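Side-chain contacts in lactaldehyde dehydrogenase (Methanocaldococcus jannaschii, PDB 3PQA), which oxidises lactaldehyde to lactate with NAD as the preferred cofactor, in the biosynthesis of coenzyme F420: residues L53-R58 with Y108-R113; K70-E75 with C173-K178. All blocks are in the same frame, centred on the assembly; numbering follows the deposited sequence. Where two conformers were deposited one is given.

How the contacts relate
Contact 1 uses the start of helix 55-71; contact 2 lies just past its other end, at the turn into helix 73-84, with centres 24 Å apart and nearest atoms about 13 Å apart. Contact 1 joins that start to the end of helix 88-111 and is partly buried; Val-109 is the buried residue, and two other subunits of the tetramer come close by. Contact 2 lies at the surface, where the turn faces helix 171-186 and no other chain touches it. The chemistry changes accordingly: methyl packing, with one valine methyl over an arginine face, in contact 1, widely spaced lysines and glutamates in contact 2, with less than a third of the buried area.

Contact 1: L53-R58 with Y108-R113; sequences LPITKR and YVKEHR
Ile-55 and Val-109 meet where the first turn of helix 55-71 packs on the last turn of helix 88-111, two helices of the aldehyde dehydrogenase fold. Their CA atoms lie 6.2 Å apart. The two branched side chains run alongside one another, pointing opposite ways, and methyl CG2 of Ile-55 rests 3.6 Å from CG1 of Val-109. In Ile-55 a chi1 of -69° puts CG1 beside the backbone N and CG2 anti to it, facing the other helix. The same CG2 also touches Lys-110 CG at 3.8 Å. An alanine in place of Ile-55 would probably leave Val-109 CG1 and the Lys-110 stem without the methyl they lean on, opening a gap between the helix ends. Arg-58 closes the contact one turn on, its CB 4.0 Å from Val-109 CG1. A bend at chi3 (-80°) folds the guanidinium back toward the helix start, where NE and NH1 make weak hydrogen bonds to Leu-53 O, while NH2 bonds to Ala-156 O. Asp-120 of a second subunit accepts hydrogen bonds from the backbone N of Ile-55 and of Thr-56, tying this helix start into the tetramer. Val-109 CG1 thus serves two neighbours, packing against Ile-55 and sitting 4.0 Å above one face of the Arg-58 guanidinium, offset toward its rim.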
ATOM      1  N   LEU B  53      -7.704  24.713   0.723  1.00 14.44           N
ATOM      2  CA  LEU B  53      -8.841  24.356   1.556  1.00 15.09           C
ATOM      3  C   LEU B  53      -8.443  23.205   2.479  1.00 14.11           C
ATOM      4  O   LEU B  53      -7.924  22.192   2.006  1.00 14.35           O
ATOM      5  CB  LEU B  53     -10.019  23.928   0.685  1.00 17.09           C
ATOM      6  CG  LEU B  53     -11.399  24.328   1.184  1.00 17.17           C
ATOM      7  CD1 LEU B  53     -11.507  25.856   1.185  1.00 17.36           C
ATOM      8  CD2 LEU B  53     -12.468  23.721   0.299  1.00 17.30           C
ATOM      9  N   PRO B  54      -8.692  23.349   3.788  1.00 14.05           N
ATOM     10  CA  PRO B  54      -8.330  22.290   4.721  1.00 13.96           C
ATOM     11  C   PRO B  54      -9.077  20.985   4.467  1.00 13.50           C
ATOM     12  O   PRO B  54     -10.171  20.980   3.879  1.00 13.46           O
ATOM     13  CB  PRO B  54      -8.711  22.880   6.086  1.00 14.47           C
ATOM     14  CG  PRO B  54      -8.637  24.336   5.896  1.00 15.48           C
ATOM     15  CD  PRO B  54      -9.095  24.581   4.493  1.00 14.47           C
ATOM     16  N   ILE B  55      -8.474  19.879   4.910  1.00 13.83           N
ATOM     17  CA  ILE B  55      -9.102  18.559   4.852  1.00 15.18           C
ATOM     18  C   ILE B  55     -10.499  18.585   5.460  1.00 14.12           C
ATOM     19  O   ILE B  55     -11.447  18.064   4.861  1.00 14.19           O
ATOM     20  CB  ILE B  55      -8.239  17.496   5.586  1.00 17.28           C
ATOM     21  CG1 ILE B  55      -6.955  17.253   4.807  1.00 17.66           C
ATOM     22  CG2 ILE B  55      -9.020  16.172   5.817  1.00 17.72           C
ATOM     23  CD1 ILE B  55      -5.920  16.480   5.596  1.00 17.73           C
ATOM     24  N   THR B  56     -10.624  19.196   6.641  1.00 13.73           N
ATOM     25  CA  THR B  56     -11.902  19.215   7.357  1.00 14.57           C
ATOM     26  C   THR B  56     -12.987  19.919   6.523  1.00 13.81           C
ATOM     27  O   THR B  56     -14.129  19.452   6.465  1.00 13.84           O
ATOM     28  CB  THR B  56     -11.745  19.817   8.780  1.00 16.69           C
ATOM     29  OG1 THR B  56     -10.848  18.990   9.539  1.00 18.79           O
ATOM     30  CG2 THR B  56     -13.081  19.891   9.524  1.00 18.74           C
ATOM     31  N   LYS B  57     -12.604  21.008   5.855  1.00 14.53           N
ATOM     32  CA  LYS B  57     -13.528  21.741   4.980  1.00 16.81           C
ATOM     33  C   LYS B  57     -13.979  20.912   3.766  1.00 13.86           C
ATOM     34  O   LYS B  57     -15.179  20.812   3.488  1.00 13.79           O
ATOM     35  CB  LYS B  57     -12.924  23.071   4.538  1.00 23.51           C
ATOM     36  CG  LYS B  57     -13.966  24.004   3.935  1.00 26.22           C
ATOM     37  CD  LYS B  57     -13.698  25.456   4.285  1.00 25.91           C
ATOM     38  CE  LYS B  57     -14.144  25.801   5.697  1.00 26.68           C
ATOM     39  NZ  LYS B  57     -14.271  27.281   5.815  1.00 26.52           N
ATOM     40  N   ARG B  58     -13.022  20.302   3.063  1.00 12.39           N
ATOM     41  CA  ARG B  58     -13.347  19.387   1.965  1.00 12.86           C
ATOM     42  C   ARG B  58     -14.262  18.250   2.413  1.00 11.49           C
ATOM     43  O   ARG B  58     -15.259  17.944   1.741  1.00 12.22           O
ATOM     44  CB  ARG B  58     -12.074  18.840   1.310  1.00 18.10           C
ATOM     45  CG  ARG B  58     -11.413  19.806   0.348  1.00 21.04           C
ATOM     46  CD  ARG B  58     -10.053  19.291  -0.074  1.00 20.57           C
ATOM     47  NE  ARG B  58      -9.028  19.557   0.935  1.00 22.24           N
ATOM     48  CZ  ARG B  58      -7.820  19.000   0.953  1.00 22.01           C
ATOM     49  NH1 ARG B  58      -6.950  19.339   1.904  1.00 22.67           N
ATOM     50  NH2 ARG B  58      -7.473  18.113   0.024  1.00 22.43           N
ATOM     51  N   TYR B 108     -11.886   9.405   1.821  1.00 10.15           N
ATOM     52  CA  TYR B 108     -10.545   9.455   1.234  1.00  9.62           C
ATOM     53  C   TYR B 108      -9.794  10.795   1.402  1.00  9.14           C
ATOM     54  O   TYR B 108      -8.553  10.807   1.412  1.00  8.95           O
ATOM     55  CB  TYR B 108     -10.539   8.936  -0.207  1.00 11.62           C
ATOM     56  CG  TYR B 108     -10.434   7.420  -0.247  1.00 12.31           C
ATOM     57  CD1 TYR B 108      -9.264   6.772   0.184  1.00 11.80           C
ATOM     58  CD2 TYR B 108     -11.500   6.638  -0.692  1.00 11.87           C
ATOM     59  CE1 TYR B 108      -9.157   5.367   0.165  1.00 12.46           C
ATOM     60  CE2 TYR B 108     -11.411   5.229  -0.715  1.00 12.51           C
ATOM     61  CZ  TYR B 108     -10.224   4.612  -0.285  1.00 11.96           C
ATOM     62  OH  TYR B 108     -10.140   3.242  -0.307  1.00 12.73           O
ATOM     63  N   VAL B 109     -10.510  11.905   1.580  1.00  9.67           N
ATOM     64  CA  VAL B 109      -9.804  13.157   1.905  1.00 10.33           C
ATOM     65  C   VAL B 109      -9.038  12.974   3.215  1.00 10.94           C
ATOM     66  O   VAL B 109      -7.922  13.471   3.386  1.00 10.48           O
ATOM     67  CB  VAL B 109     -10.731  14.403   2.049  1.00 12.53           C
ATOM     68  CG1 VAL B 109      -9.869  15.644   2.342  1.00 15.57           C
ATOM     69  CG2 VAL B 109     -11.495  14.640   0.810  1.00 15.42           C
ATOM     70  N   LYS B 110      -9.650  12.218   4.121  1.00 12.20           N
ATOM     71  CA  LYS B 110      -9.073  11.979   5.432  1.00 13.86           C
ATOM     72  C   LYS B 110      -8.080  10.820   5.451  1.00 12.68           C
ATOM     73  O   LYS B 110      -7.117  10.861   6.210  1.00 13.12           O
ATOM     74  CB  LYS B 110     -10.170  11.750   6.472  1.00 17.80           C
ATOM     75  CG  LYS B 110     -10.910  13.030   6.834  1.00 19.53           C
ATOM     76  CD  LYS B 110     -11.823  12.853   8.020  1.00 19.08           C
ATOM     77  CE  LYS B 110     -12.481  14.182   8.365  1.00 20.02           C
ATOM     78  NZ  LYS B 110     -12.752  14.337   9.812  1.00 19.65           N
ATOM     79  N   GLU B 111      -8.308   9.815   4.609  1.00 11.75           N
ATOM     80  CA  GLU B 111      -7.557   8.561   4.693  1.00 12.44           C
ATOM     81  C   GLU B 111      -6.510   8.288   3.629  1.00 13.54           C
ATOM     82  O   GLU B 111      -5.708   7.376   3.808  1.00 13.44           O
ATOM     83  CB  GLU B 111      -8.521   7.367   4.744  1.00 13.26           C
ATOM     84  CG  GLU B 111      -9.386   7.330   6.000  1.00 13.88           C
ATOM     85  CD  GLU B 111      -8.555   7.293   7.272  1.00 13.51           C
ATOM     86  OE1 GLU B 111      -7.718   6.381   7.396  1.00 13.93           O
ATOM     87  OE2 GLU B 111      -8.730   8.171   8.133  1.00 13.87           O
ATOM     88  N   HIS B 112      -6.522   9.021   2.512  1.00 14.14           N
ATOM     89  CA  HIS B 112      -5.569   8.757   1.430  0.50 15.38           C
ATOM     90  C   HIS B 112      -4.149   8.809   1.989  1.00 12.90           C
ATOM     91  O   HIS B 112      -3.814   9.711   2.749  1.00 12.47           O
ATOM     92  CB  HIS B 112      -5.719   9.744   0.266  0.50 19.81           C
ATOM     93  CG  HIS B 112      -4.425  10.057  -0.424  0.50 20.60           C
ATOM     94  ND1 HIS B 112      -3.655  11.154  -0.099  0.50 20.41           N
ATOM     95  CD2 HIS B 112      -3.741   9.387  -1.381  0.50 20.38           C
ATOM     96  CE1 HIS B 112      -2.563  11.160  -0.842  0.50 20.59           C
ATOM     97  NE2 HIS B 112      -2.591  10.097  -1.629  0.50 20.61           N
ATOM     98  N   ARG B 113      -3.330   7.842   1.610  1.00 12.58           N
ATOM     99  CA  ARG B 113      -1.979   7.738   2.146  1.00 13.64           C
ATOM    100  C   ARG B 113      -0.886   8.187   1.173  1.00 12.61           C
ATOM    101  O   ARG B 113      -0.942   7.900  -0.021  1.00 13.56           O
ATOM    102  CB  ARG B 113      -1.711   6.284   2.590  1.00 17.43           C
ATOM    103  CG  ARG B 113      -2.617   5.779   3.703  1.00 19.93           C
ATOM    104  CD  ARG B 113      -2.375   6.540   4.993  1.00 18.82           C
ATOM    105  NE  ARG B 113      -2.694   5.745   6.180  1.00 20.27           N
ATOM    106  CZ  ARG B 113      -3.869   5.741   6.807  1.00 19.72           C
ATOM    107  NH1 ARG B 113      -4.881   6.491   6.365  1.00 20.23           N
ATOM    108  NH2 ARG B 113      -4.036   4.982   7.886  1.00 20.35           N
TER

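Contact 2: K70-E75 with C173-K178; sequences KEKKEE and CIELAK
Glu-175 brings its carboxylate up to the two long side chains that reach over from Lys-72 and Glu-75, its OE1 edging toward Lys-72 CE and Glu-75 OE1. Helix 171-186 connects the parallel strands 160-165 and 194-196 in a beta-alpha-beta crossover of the Rossmann-like NAD-binding domain. Opposite it the chain turns from helix 55-71 into helix 73-84, with Lys-72 leaving helical geometry and standing as N-cap of the second helix. Glu-175 also touches Leu-76 and Ile-79 of that helix. The bend at chi2 (-44°) turns the carboxylate of Glu-175 back along its own helix, where Lys-178 meets it. The NZ of Lys-178 forms a salt bridge to OE2 at 3.1 Å, approaching on the syn side and close to the carboxylate plane. The other oxygen, OE1, looks across the contact: it lies 4.3 Å from Lys-72 CE, while the charged NZ is 4.8 Å away, too far for a salt bridge. Glu-75 reaches across almost fully extended, bringing its OE1 to 4.3 Å from Glu-175 OE1. Lys-72 NZ also has a long salt bridge to Glu-75 OE2, at 3.7 Å. Only 65 Å² is buried between the segments and no hydrogen bond joins them. The chemistry implies a loose electrostatic balance: two glutamates approach each other, and Lys-72, near both, with Lys-178 behind Glu-175, is likely to offset much of their mutual repulsion.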
ATOM      1  N   LYS B  70     -29.368  12.958  -0.578  1.00 15.34           N
ATOM      2  CA  LYS B  70     -30.235  12.055   0.176  1.00 16.95           C
ATOM      3  C   LYS B  70     -31.592  12.690   0.505  1.00 16.63           C
ATOM      4  O   LYS B  70     -32.631  12.032   0.370  1.00 16.81           O
ATOM      5  CB  LYS B  70     -29.522  11.561   1.437  1.00 20.90           C
ATOM      6  CG  LYS B  70     -30.286  10.544   2.271  1.00 23.03           C
ATOM      7  CD  LYS B  70     -29.459  10.136   3.493  1.00 22.32           C
ATOM      8  CE  LYS B  70     -30.254   9.323   4.504  1.00 23.49           C
ATOM      9  NZ  LYS B  70     -30.472   7.936   4.022  1.00 23.00           N
ATOM     10  N   GLU B  71     -31.591  13.964   0.901  1.00 17.20           N
ATOM     11  CA  GLU B  71     -32.843  14.656   1.252  1.00 19.88           C
ATOM     12  C   GLU B  71     -33.727  14.935   0.032  1.00 20.23           C
ATOM     13  O   GLU B  71     -34.945  15.095   0.165  1.00 20.45           O
ATOM     14  CB  GLU B  71     -32.566  15.948   2.029  1.00 25.44           C
ATOM     15  CG  GLU B  71     -31.962  15.695   3.411  1.00 29.47           C
ATOM     16  CD  GLU B  71     -31.520  16.959   4.135  1.00 27.32           C
ATOM     17  OE1 GLU B  71     -31.317  18.008   3.476  1.00 29.76           O
ATOM     18  OE2 GLU B  71     -31.354  16.894   5.374  1.00 29.74           O
ATOM     19  N   LYS B  72     -33.106  14.958  -1.146  1.00 19.77           N
ATOM     20  CA  LYS B  72     -33.798  15.217  -2.408  1.00 20.26           C
ATOM     21  C   LYS B  72     -33.894  13.966  -3.288  1.00 18.06           C
ATOM     22  O   LYS B  72     -34.155  14.075  -4.488  1.00 17.87           O
ATOM     23  CB  LYS B  72     -33.097  16.339  -3.179  1.00 25.14           C
ATOM     24  CG  LYS B  72     -33.164  17.712  -2.507  1.00 26.98           C
ATOM     25  CD  LYS B  72     -32.385  18.763  -3.309  1.00 26.83           C
ATOM     26  CE  LYS B  72     -33.288  19.517  -4.272  1.00 27.24           C
ATOM     27  NZ  LYS B  72     -33.986  20.640  -3.574  1.00 27.11           N
ATOM     28  N   LYS B  73     -33.721  12.788  -2.687  1.00 17.29           N
ATOM     29  CA  LYS B  73     -33.607  11.543  -3.451  1.00 17.67           C
ATOM     30  C   LYS B  73     -34.736  11.327  -4.468  1.00 17.03           C
ATOM     31  O   LYS B  73     -34.472  11.102  -5.651  1.00 16.59           O
ATOM     32  CB  LYS B  73     -33.496  10.329  -2.529  1.00 19.67           C
ATOM     33  CG  LYS B  73     -33.099   9.092  -3.295  1.00 21.35           C
ATOM     34  CD  LYS B  73     -32.916   7.863  -2.435  1.00 20.45           C
ATOM     35  CE  LYS B  73     -32.609   6.671  -3.338  1.00 21.51           C
ATOM     36  NZ  LYS B  73     -32.900   5.375  -2.652  1.00 20.91           N
ATOM     37  N   GLU B  74     -35.983  11.399  -4.008  1.00 17.32           N
ATOM     38  CA  GLU B  74     -37.129  11.114  -4.891  1.00 18.07           C
ATOM     39  C   GLU B  74     -37.242  12.127  -6.034  1.00 17.36           C
ATOM     40  O   GLU B  74     -37.435  11.742  -7.199  1.00 17.33           O
ATOM     41  CB  GLU B  74     -38.435  10.999  -4.094  1.00 20.87           C
ATOM     42  CG  GLU B  74     -39.631  10.446  -4.895  1.00 23.01           C
ATOM     43  CD  GLU B  74     -39.379   9.099  -5.576  1.00 21.51           C
ATOM     44  OE1 GLU B  74     -38.474   8.335  -5.168  1.00 23.08           O
ATOM     45  OE2 GLU B  74     -40.126   8.791  -6.533  1.00 23.19           O
ATOM     46  N   GLU B  75     -37.100  13.407  -5.698  1.00 17.58           N
ATOM     47  CA  GLU B  75     -37.096  14.478  -6.684  1.00 19.10           C
ATOM     48  C   GLU B  75     -36.032  14.255  -7.750  1.00 17.23           C
ATOM     49  O   GLU B  75     -36.303  14.408  -8.946  1.00 17.14           O
ATOM     50  CB  GLU B  75     -36.885  15.838  -6.014  1.00 23.92           C
ATOM     51  CG  GLU B  75     -37.064  17.027  -6.957  1.00 27.09           C
ATOM     52  CD  GLU B  75     -36.706  18.367  -6.329  1.00 25.41           C
ATOM     53  OE1 GLU B  75     -36.492  19.330  -7.096  1.00 27.60           O
ATOM     54  OE2 GLU B  75     -36.640  18.469  -5.078  1.00 27.49           O
ATOM     55  N   CYS B 173     -27.998  17.601 -13.414  1.00 12.80           N
ATOM     56  CA  CYS B 173     -26.700  18.268 -13.210  1.00 12.97           C
ATOM     57  C   CYS B 173     -26.868  19.701 -12.748  1.00 13.12           C
ATOM     58  O   CYS B 173     -26.064  20.199 -11.946  1.00 13.57           O
ATOM     59  CB  CYS B 173     -25.868  18.227 -14.488  1.00 13.74           C
ATOM     60  SG  CYS B 173     -25.421  16.532 -14.911  1.00 16.05           S
ATOM     61  N   ILE B 174     -27.917  20.356 -13.245  1.00 13.02           N
ATOM     62  CA  ILE B 174     -28.282  21.695 -12.768  1.00 13.91           C
ATOM     63  C   ILE B 174     -28.694  21.607 -11.296  1.00 12.23           C
ATOM     64  O   ILE B 174     -28.302  22.449 -10.487  1.00 12.62           O
ATOM     65  CB  ILE B 174     -29.391  22.348 -13.655  1.00 16.72           C
ATOM     66  CG1 ILE B 174     -28.804  22.723 -15.021  1.00 17.21           C
ATOM     67  CG2 ILE B 174     -29.974  23.576 -12.978  1.00 17.21           C
ATOM     68  CD1 ILE B 174     -29.866  22.930 -16.125  1.00 17.33           C
ATOM     69  N   GLU B 175     -29.441  20.559 -10.949  1.00 12.17           N
ATOM     70  CA  GLU B 175     -29.820  20.327  -9.558  1.00 13.35           C
ATOM     71  C   GLU B 175     -28.619  20.043  -8.660  1.00 12.70           C
ATOM     72  O   GLU B 175     -28.553  20.544  -7.535  1.00 12.11           O
ATOM     73  CB  GLU B 175     -30.860  19.220  -9.435  1.00 17.08           C
ATOM     74  CG  GLU B 175     -32.277  19.628  -9.924  1.00 18.85           C
ATOM     75  CD  GLU B 175     -32.702  21.011  -9.449  1.00 17.97           C
ATOM     76  OE1 GLU B 175     -32.814  21.239  -8.222  1.00 19.00           O
ATOM     77  OE2 GLU B 175     -32.903  21.890 -10.316  1.00 18.98           O
ATOM     78  N   LEU B 176     -27.681  19.239  -9.162  1.00 12.49           N
ATOM     79  CA  LEU B 176     -26.466  18.936  -8.393  1.00 12.16           C
ATOM     80  C   LEU B 176     -25.636  20.202  -8.176  1.00 11.92           C
ATOM     81  O   LEU B 176     -25.064  20.391  -7.100  1.00 12.45           O
ATOM     82  CB  LEU B 176     -25.637  17.839  -9.072  1.00 13.48           C
ATOM     83  CG  LEU B 176     -24.310  17.447  -8.401  1.00 13.36           C
ATOM     84  CD1 LEU B 176     -24.548  16.877  -7.000  1.00 13.58           C
ATOM     85  CD2 LEU B 176     -23.556  16.447  -9.273  1.00 13.60           C
ATOM     86  N   ALA B 177     -25.575  21.064  -9.195  1.00 11.75           N
ATOM     87  CA  ALA B 177     -24.826  22.322  -9.120  1.00 12.12           C
ATOM     88  C   ALA B 177     -25.366  23.241  -8.015  1.00 12.34           C
ATOM     89  O   ALA B 177     -24.586  23.830  -7.254  1.00 12.18           O
ATOM     90  CB  ALA B 177     -24.830  23.036 -10.472  1.00 12.68           C
ATOM     91  N   LYS B 178     -26.698  23.352  -7.935  1.00 13.05           N
ATOM     92  CA  LYS B 178     -27.357  24.067  -6.837  1.00 14.33           C
ATOM     93  C   LYS B 178     -26.976  23.467  -5.474  1.00 13.02           C
ATOM     94  O   LYS B 178     -26.660  24.201  -4.533  1.00 13.09           O
ATOM     95  CB  LYS B 178     -28.876  24.038  -7.016  1.00 18.55           C
ATOM     96  CG  LYS B 178     -29.378  24.840  -8.204  1.00 18.89           C
ATOM     97  CD  LYS B 178     -30.874  24.617  -8.362  1.00 19.81           C
ATOM     98  CE  LYS B 178     -31.417  25.288  -9.607  1.00 19.26           C
ATOM     99  NZ  LYS B 178     -32.849  24.912  -9.779  1.00 20.34           N
TER